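Local coordinates for protein homoserine O-acetyltransferase (Bacillus anthracis str. 'Ames Ancestor', PDB 3I1I) that probably transfers an acetyl group from acetyl-CoA to the hydroxyl of L-homoserine, an entry step of methionine synthesis, using an alpha/beta hydrolase fold, at residues A193-R201 / A277-L288. Residues are numbered along the deposited sequence; the frame is centred on the assembly and turned at random.
Sequences AQNAIEAIR and ANSWMYTAKAVL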
ATOM      1  N   ALA A 193      -3.552  -7.935   1.496  1.00 27.34           N
ATOM      2  CA  ALA A 193      -4.790  -7.868   2.325  1.00 25.47           C
ATOM      3  C   ALA A 193      -4.727  -6.853   3.484  1.00 24.09           C
ATOM      4  O   ALA A 193      -5.565  -5.960   3.571  1.00 23.78           O
ATOM      5  CB  ALA A 193      -5.202  -9.246   2.810  1.00 24.70           C
ATOM      6  N   GLN A 194      -3.744  -6.969   4.375  1.00 23.48           N
ATOM      7  CA  GLN A 194      -3.631  -6.019   5.490  1.00 22.89           C
ATOM      8  C   GLN A 194      -3.478  -4.578   4.979  1.00 23.36           C
ATOM      9  O   GLN A 194      -4.222  -3.681   5.388  1.00 24.43           O
ATOM     10  CB  GLN A 194      -2.429  -6.335   6.388  1.00 22.89           C
ATOM     11  CG  GLN A 194      -2.344  -5.411   7.577  1.00 23.53           C
ATOM     12  CD  GLN A 194      -1.141  -5.603   8.475  1.00 26.55           C
ATOM     13  OE1 GLN A 194      -0.256  -6.419   8.202  1.00 30.24           O
ATOM     14  NE2 GLN A 194      -1.094  -4.828   9.570  1.00 25.92           N
ATOM     15  N   ASN A 195      -2.498  -4.349   4.111  1.00 22.32           N
ATOM     16  CA  ASN A 195      -2.285  -3.032   3.563  1.00 22.78           C
ATOM     17  C   ASN A 195      -3.516  -2.432   2.870  1.00 22.96           C
ATOM     18  O   ASN A 195      -3.758  -1.205   2.966  1.00 22.69           O
ATOM     19  CB  ASN A 195      -1.078  -3.023   2.625  1.00 22.84           C
ATOM     20  CG  ASN A 195       0.260  -3.115   3.375  1.00 25.07           C
ATOM     21  OD1 ASN A 195       0.313  -2.963   4.610  1.00 28.09           O
ATOM     22  ND2 ASN A 195       1.344  -3.382   2.633  1.00 26.04           N
ATOM     23  N   ALA A 196      -4.298  -3.273   2.199  1.00 22.54           N
ATOM     24  CA  ALA A 196      -5.515  -2.778   1.525  1.00 23.23           C
ATOM     25  C   ALA A 196      -6.556  -2.360   2.564  1.00 23.07           C
ATOM     26  O   ALA A 196      -7.120  -1.269   2.496  1.00 23.87           O
ATOM     27  CB  ALA A 196      -6.097  -3.844   0.557  1.00 21.86           C
ATOM     28  N   ILE A 197      -6.799  -3.230   3.535  1.00 23.07           N
ATOM     29  CA  ILE A 197      -7.704  -2.892   4.622  1.00 23.28           C
ATOM     30  C   ILE A 197      -7.274  -1.584   5.297  1.00 23.64           C
ATOM     31  O   ILE A 197      -8.078  -0.676   5.473  1.00 23.74           O
ATOM     32  CB  ILE A 197      -7.769  -4.009   5.663  1.00 23.12           C
ATOM     33  CG1 ILE A 197      -8.418  -5.263   5.024  1.00 23.14           C
ATOM     34  CG2 ILE A 197      -8.530  -3.535   6.842  1.00 20.87           C
ATOM     35  CD1 ILE A 197      -8.208  -6.604   5.807  1.00 21.93           C
ATOM     36  N   GLU A 198      -6.009  -1.481   5.660  1.00 23.98           N
ATOM     37  CA  GLU A 198      -5.539  -0.263   6.292  1.00 25.50           C
ATOM     38  C   GLU A 198      -5.601   0.990   5.405  1.00 24.82           C
ATOM     39  O   GLU A 198      -5.902   2.059   5.902  1.00 25.45           O
ATOM     40  CB  GLU A 198      -4.150  -0.478   6.884  1.00 25.92           C
ATOM     41  CG  GLU A 198      -4.325  -1.255   8.201  1.00 30.77           C
ATOM     42  CD  GLU A 198      -3.040  -1.606   8.889  1.00 35.28           C
ATOM     43  OE1 GLU A 198      -2.060  -0.825   8.728  1.00 37.01           O
ATOM     44  OE2 GLU A 198      -3.039  -2.641   9.627  1.00 39.08           O
ATOM     45  N   ALA A 199      -5.368   0.849   4.108  1.00 24.46           N
ATOM     46  CA  ALA A 199      -5.500   1.982   3.187  1.00 24.48           C
ATOM     47  C   ALA A 199      -6.958   2.533   3.180  1.00 24.28           C
ATOM     48  O   ALA A 199      -7.179   3.740   3.259  1.00 23.81           O
ATOM     49  CB  ALA A 199      -5.033   1.592   1.768  1.00 22.80           C
ATOM     50  N   ILE A 200      -7.943   1.652   3.152  1.00 24.67           N
ATOM     51  CA  ILE A 200      -9.339   2.093   3.231  1.00 25.45           C
ATOM     52  C   ILE A 200      -9.663   2.796   4.602  1.00 26.10           C
ATOM     53  O   ILE A 200     -10.295   3.867   4.637  1.00 25.64           O
ATOM     54  CB  ILE A 200     -10.311   0.920   2.960  1.00 24.70           C
ATOM     55  CG1 ILE A 200     -10.006   0.264   1.601  1.00 25.61           C
ATOM     56  CG2 ILE A 200     -11.739   1.418   3.000  1.00 24.50           C
ATOM     57  CD1 ILE A 200     -10.614  -1.147   1.381  1.00 22.76           C
ATOM     58  N   ARG A 201      -9.218   2.213   5.708  1.00 26.98           N
ATOM     59  CA  ARG A 201      -9.458   2.811   7.043  1.00 28.53           C
ATOM     60  C   ARG A 201      -8.791   4.180   7.188  1.00 28.03           C
ATOM     61  O   ARG A 201      -9.280   5.046   7.940  1.00 27.65           O
ATOM     62  CB  ARG A 201      -8.939   1.932   8.183  1.00 28.91           C
ATOM     63  CG  ARG A 201      -9.693   0.593   8.366  1.00 34.10           C
ATOM     64  CD  ARG A 201      -9.359  -0.123   9.737  1.00 38.31           C
ATOM     65  NE  ARG A 201     -10.354  -1.168   9.921  1.00 43.93           N
ATOM     66  CZ  ARG A 201     -11.255  -1.249  10.911  1.00 48.27           C
ATOM     67  NH1 ARG A 201     -12.161  -2.245  10.895  1.00 47.43           N
ATOM     68  NH2 ARG A 201     -11.243  -0.384  11.935  1.00 49.28           N
ATOM     69  N   ALA A 277     -16.479  -0.427  -0.560  1.00 23.87           N
ATOM     70  CA  ALA A 277     -15.240  -0.423   0.232  1.00 22.80           C
ATOM     71  C   ALA A 277     -15.299  -1.406   1.398  1.00 22.08           C
ATOM     72  O   ALA A 277     -14.382  -2.217   1.553  1.00 22.01           O
ATOM     73  CB  ALA A 277     -14.901   1.008   0.738  1.00 21.57           C
ATOM     74  N   ASN A 278     -16.342  -1.323   2.221  1.00 21.48           N
ATOM     75  CA  ASN A 278     -16.491  -2.243   3.355  1.00 21.49           C
ATOM     76  C   ASN A 278     -16.476  -3.708   2.879  1.00 21.81           C
ATOM     77  O   ASN A 278     -15.846  -4.573   3.518  1.00 21.69           O
ATOM     78  CB  ASN A 278     -17.777  -1.961   4.138  1.00 21.24           C
ATOM     79  CG  ASN A 278     -17.729  -0.636   4.914  1.00 20.82           C
ATOM     80  OD1 ASN A 278     -16.663  -0.073   5.162  1.00 22.94           O
ATOM     81  ND2 ASN A 278     -18.878  -0.163   5.326  1.00 18.97           N
ATOM     82  N   SER A 279     -17.142  -3.957   1.747  1.00 21.36           N
ATOM     83  CA  SER A 279     -17.195  -5.264   1.173  1.00 22.45           C
ATOM     84  C   SER A 279     -15.771  -5.729   0.809  1.00 23.27           C
ATOM     85  O   SER A 279     -15.370  -6.885   1.061  1.00 22.20           O
ATOM     86  CB  SER A 279     -18.091  -5.274  -0.066  1.00 22.46           C
ATOM     87  OG  SER A 279     -19.455  -5.193   0.305  1.00 22.79           O
ATOM     88  N   TRP A 280     -15.027  -4.812   0.211  1.00 24.03           N
ATOM     89  CA  TRP A 280     -13.653  -5.079  -0.154  1.00 24.82           C
ATOM     90  C   TRP A 280     -12.853  -5.460   1.086  1.00 24.14           C
ATOM     91  O   TRP A 280     -12.126  -6.419   1.046  1.00 23.23           O
ATOM     92  CB  TRP A 280     -13.028  -3.849  -0.833  1.00 25.61           C
ATOM     93  CG  TRP A 280     -11.690  -4.148  -1.406  1.00 26.51           C
ATOM     94  CD1 TRP A 280     -10.500  -4.309  -0.724  1.00 27.00           C
ATOM     95  CD2 TRP A 280     -11.408  -4.369  -2.771  1.00 27.81           C
ATOM     96  NE1 TRP A 280      -9.495  -4.611  -1.608  1.00 28.57           N
ATOM     97  CE2 TRP A 280     -10.024  -4.651  -2.874  1.00 28.23           C
ATOM     98  CE3 TRP A 280     -12.188  -4.339  -3.931  1.00 31.09           C
ATOM     99  CZ2 TRP A 280      -9.406  -4.914  -4.088  1.00 30.55           C
ATOM    100  CZ3 TRP A 280     -11.578  -4.618  -5.151  1.00 33.66           C
ATOM    101  CH2 TRP A 280     -10.191  -4.884  -5.221  1.00 34.12           C
HETATM  102  N   MSE A 281     -13.012  -4.725   2.181  1.00 24.69           N
HETATM  103  CA  MSE A 281     -12.288  -5.047   3.408  1.00 25.85           C
HETATM  104  C   MSE A 281     -12.607  -6.476   3.894  1.00 25.09           C
HETATM  105  O   MSE A 281     -11.677  -7.217   4.238  1.00 25.52           O
HETATM  106  CB  MSE A 281     -12.616  -4.101   4.579  1.00 26.21           C
HETATM  107  CG  MSE A 281     -12.253  -2.645   4.433  1.00 31.12           C
HETATM  108 SE   MSE A 281     -12.685  -1.718   6.158  0.65 38.22          SE
HETATM  109  CE  MSE A 281     -12.658  -3.171   7.337  1.00 25.58           C
ATOM    110  N   TYR A 282     -13.897  -6.823   3.988  1.00 23.66           N
ATOM    111  CA  TYR A 282     -14.301  -8.142   4.528  1.00 23.08           C
ATOM    112  C   TYR A 282     -13.753  -9.281   3.683  1.00 22.35           C
ATOM    113  O   TYR A 282     -13.269 -10.291   4.229  1.00 22.18           O
ATOM    114  CB  TYR A 282     -15.810  -8.278   4.644  1.00 22.30           C
ATOM    115  CG  TYR A 282     -16.346  -7.741   5.934  1.00 23.01           C
ATOM    116  CD1 TYR A 282     -16.620  -6.403   6.080  1.00 24.14           C
ATOM    117  CD2 TYR A 282     -16.570  -8.571   7.033  1.00 23.18           C
ATOM    118  CE1 TYR A 282     -17.095  -5.895   7.271  1.00 24.15           C
ATOM    119  CE2 TYR A 282     -17.063  -8.057   8.227  1.00 22.43           C
ATOM    120  CZ  TYR A 282     -17.315  -6.718   8.327  1.00 22.72           C
ATOM    121  OH  TYR A 282     -17.791  -6.149   9.474  1.00 25.00           O
ATOM    122  N   THR A 283     -13.766  -9.077   2.366  1.00 21.38           N
ATOM    123  CA  THR A 283     -13.259 -10.080   1.422  1.00 20.88           C
ATOM    124  C   THR A 283     -11.734 -10.152   1.554  1.00 21.44           C
ATOM    125  O   THR A 283     -11.191 -11.249   1.613  1.00 22.33           O
ATOM    126  CB  THR A 283     -13.681  -9.743  -0.018  1.00 20.24           C
ATOM    127  OG1 THR A 283     -15.094  -9.637  -0.050  1.00 20.28           O
ATOM    128  CG2 THR A 283     -13.244 -10.832  -1.023  1.00 19.96           C
ATOM    129  N   ALA A 284     -11.050  -8.999   1.651  1.00 20.42           N
ATOM    130  CA  ALA A 284      -9.592  -8.998   1.939  1.00 20.06           C
ATOM    131  C   ALA A 284      -9.303  -9.733   3.259  1.00 19.49           C
ATOM    132  O   ALA A 284      -8.359 -10.536   3.349  1.00 18.29           O
ATOM    133  CB  ALA A 284      -8.990  -7.577   1.935  1.00 18.38           C
ATOM    134  N   LYS A 285     -10.149  -9.505   4.257  1.00 19.30           N
ATOM    135  CA  LYS A 285     -10.020 -10.221   5.533  1.00 19.46           C
ATOM    136  C   LYS A 285     -10.155 -11.757   5.369  1.00 18.97           C
ATOM    137  O   LYS A 285      -9.376 -12.534   5.930  1.00 18.29           O
ATOM    138  CB  LYS A 285     -11.053  -9.705   6.528  1.00 19.78           C
ATOM    139  CG  LYS A 285     -10.947 -10.336   7.928  1.00 22.29           C
ATOM    140  CD  LYS A 285      -9.790  -9.781   8.782  1.00 23.69           C
ATOM    141  CE  LYS A 285      -9.814 -10.476  10.145  1.00 27.14           C
ATOM    142  NZ  LYS A 285      -9.164  -9.781  11.308  1.00 26.09           N
ATOM    143  N   ALA A 286     -11.124 -12.180   4.564  1.00 18.51           N
ATOM    144  CA  ALA A 286     -11.294 -13.593   4.260  1.00 18.29           C
ATOM    145  C   ALA A 286     -10.026 -14.152   3.626  1.00 18.48           C
ATOM    146  O   ALA A 286      -9.605 -15.290   3.923  1.00 17.59           O
ATOM    147  CB  ALA A 286     -12.530 -13.822   3.322  1.00 17.96           C
ATOM    148  N   VAL A 287      -9.439 -13.378   2.711  1.00 18.24           N
ATOM    149  CA  VAL A 287      -8.279 -13.882   1.994  1.00 18.09           C
ATOM    150  C   VAL A 287      -7.136 -14.024   2.989  1.00 18.86           C
ATOM    151  O   VAL A 287      -6.418 -15.032   2.998  1.00 19.86           O
ATOM    152  CB  VAL A 287      -7.842 -12.957   0.829  1.00 18.38           C
ATOM    153  CG1 VAL A 287      -6.369 -13.281   0.419  1.00 16.06           C
ATOM    154  CG2 VAL A 287      -8.853 -13.037  -0.369  1.00 16.10           C
ATOM    155  N   LEU A 288      -6.946 -13.016   3.815  1.00 19.15           N
ATOM    156  CA  LEU A 288      -5.848 -13.021   4.780  1.00 21.30           C
ATOM    157  C   LEU A 288      -5.997 -14.131   5.852  1.00 21.41           C
ATOM    158  O   LEU A 288      -5.003 -14.682   6.322  1.00 21.26           O
ATOM    159  CB  LEU A 288      -5.752 -11.637   5.394  1.00 22.31           C
ATOM    160  CG  LEU A 288      -5.139 -11.218   6.704  1.00 25.64           C
ATOM    161  CD1 LEU A 288      -5.409  -9.710   6.725  1.00 28.17           C
ATOM    162  CD2 LEU A 288      -5.784 -11.899   7.899  1.00 28.30           C
TER
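With chi1 of -66°, Ile-197 sets CG1 beside its own backbone N and, through an extended chi2, enters as a knob among Met-281, Ala-284, Lys-285 and Leu-288. Ile-197 CG1 lies 3.9 Å from Ala-284 CB, and its CD1 ends 3.8 Å from Lys-285 N; isoleucine, branched at CB, can send its longer arm into the hole while CG2 meets the methyl CE of selenomethionine Met-281. The chain of Met-281 bends at chi3 (23°), and its CE lies 3.7 Å from Arg-201 NH1, the two side chains crossing at about a right angle. Ile-200 uses both branches: CG2 packs on Ala-277 CB, while Ile-200 CD1 lies 3.8 Å from Trp-280 CD1 and also meets Met-281 CG. Ala-196 CB meets the edge of the indole near NE1. Alanine suits both sides where the backbones come closest, Ala-193 CA and Ala-284 CA being 4.9 Å apart; Ala-193 CB also touches Leu-288 CB. No hydrogen bond links the nearly antiparallel helices, whose axes come within 9.0 Å at 158°, and the join rests mainly on apolar packing. Lys-285 carries its ammonium away to the carbonyl O of Val-254 of the second subunit. Helices 186-202 and 277-289 belong to the run of helices between sheet strands 174-178 and 309-313, consistent with the lid inserted in alpha/beta hydrolase folds; helix 217-228 packs against Ala-196 and Trp-280, and helix 129-142 against Val-287.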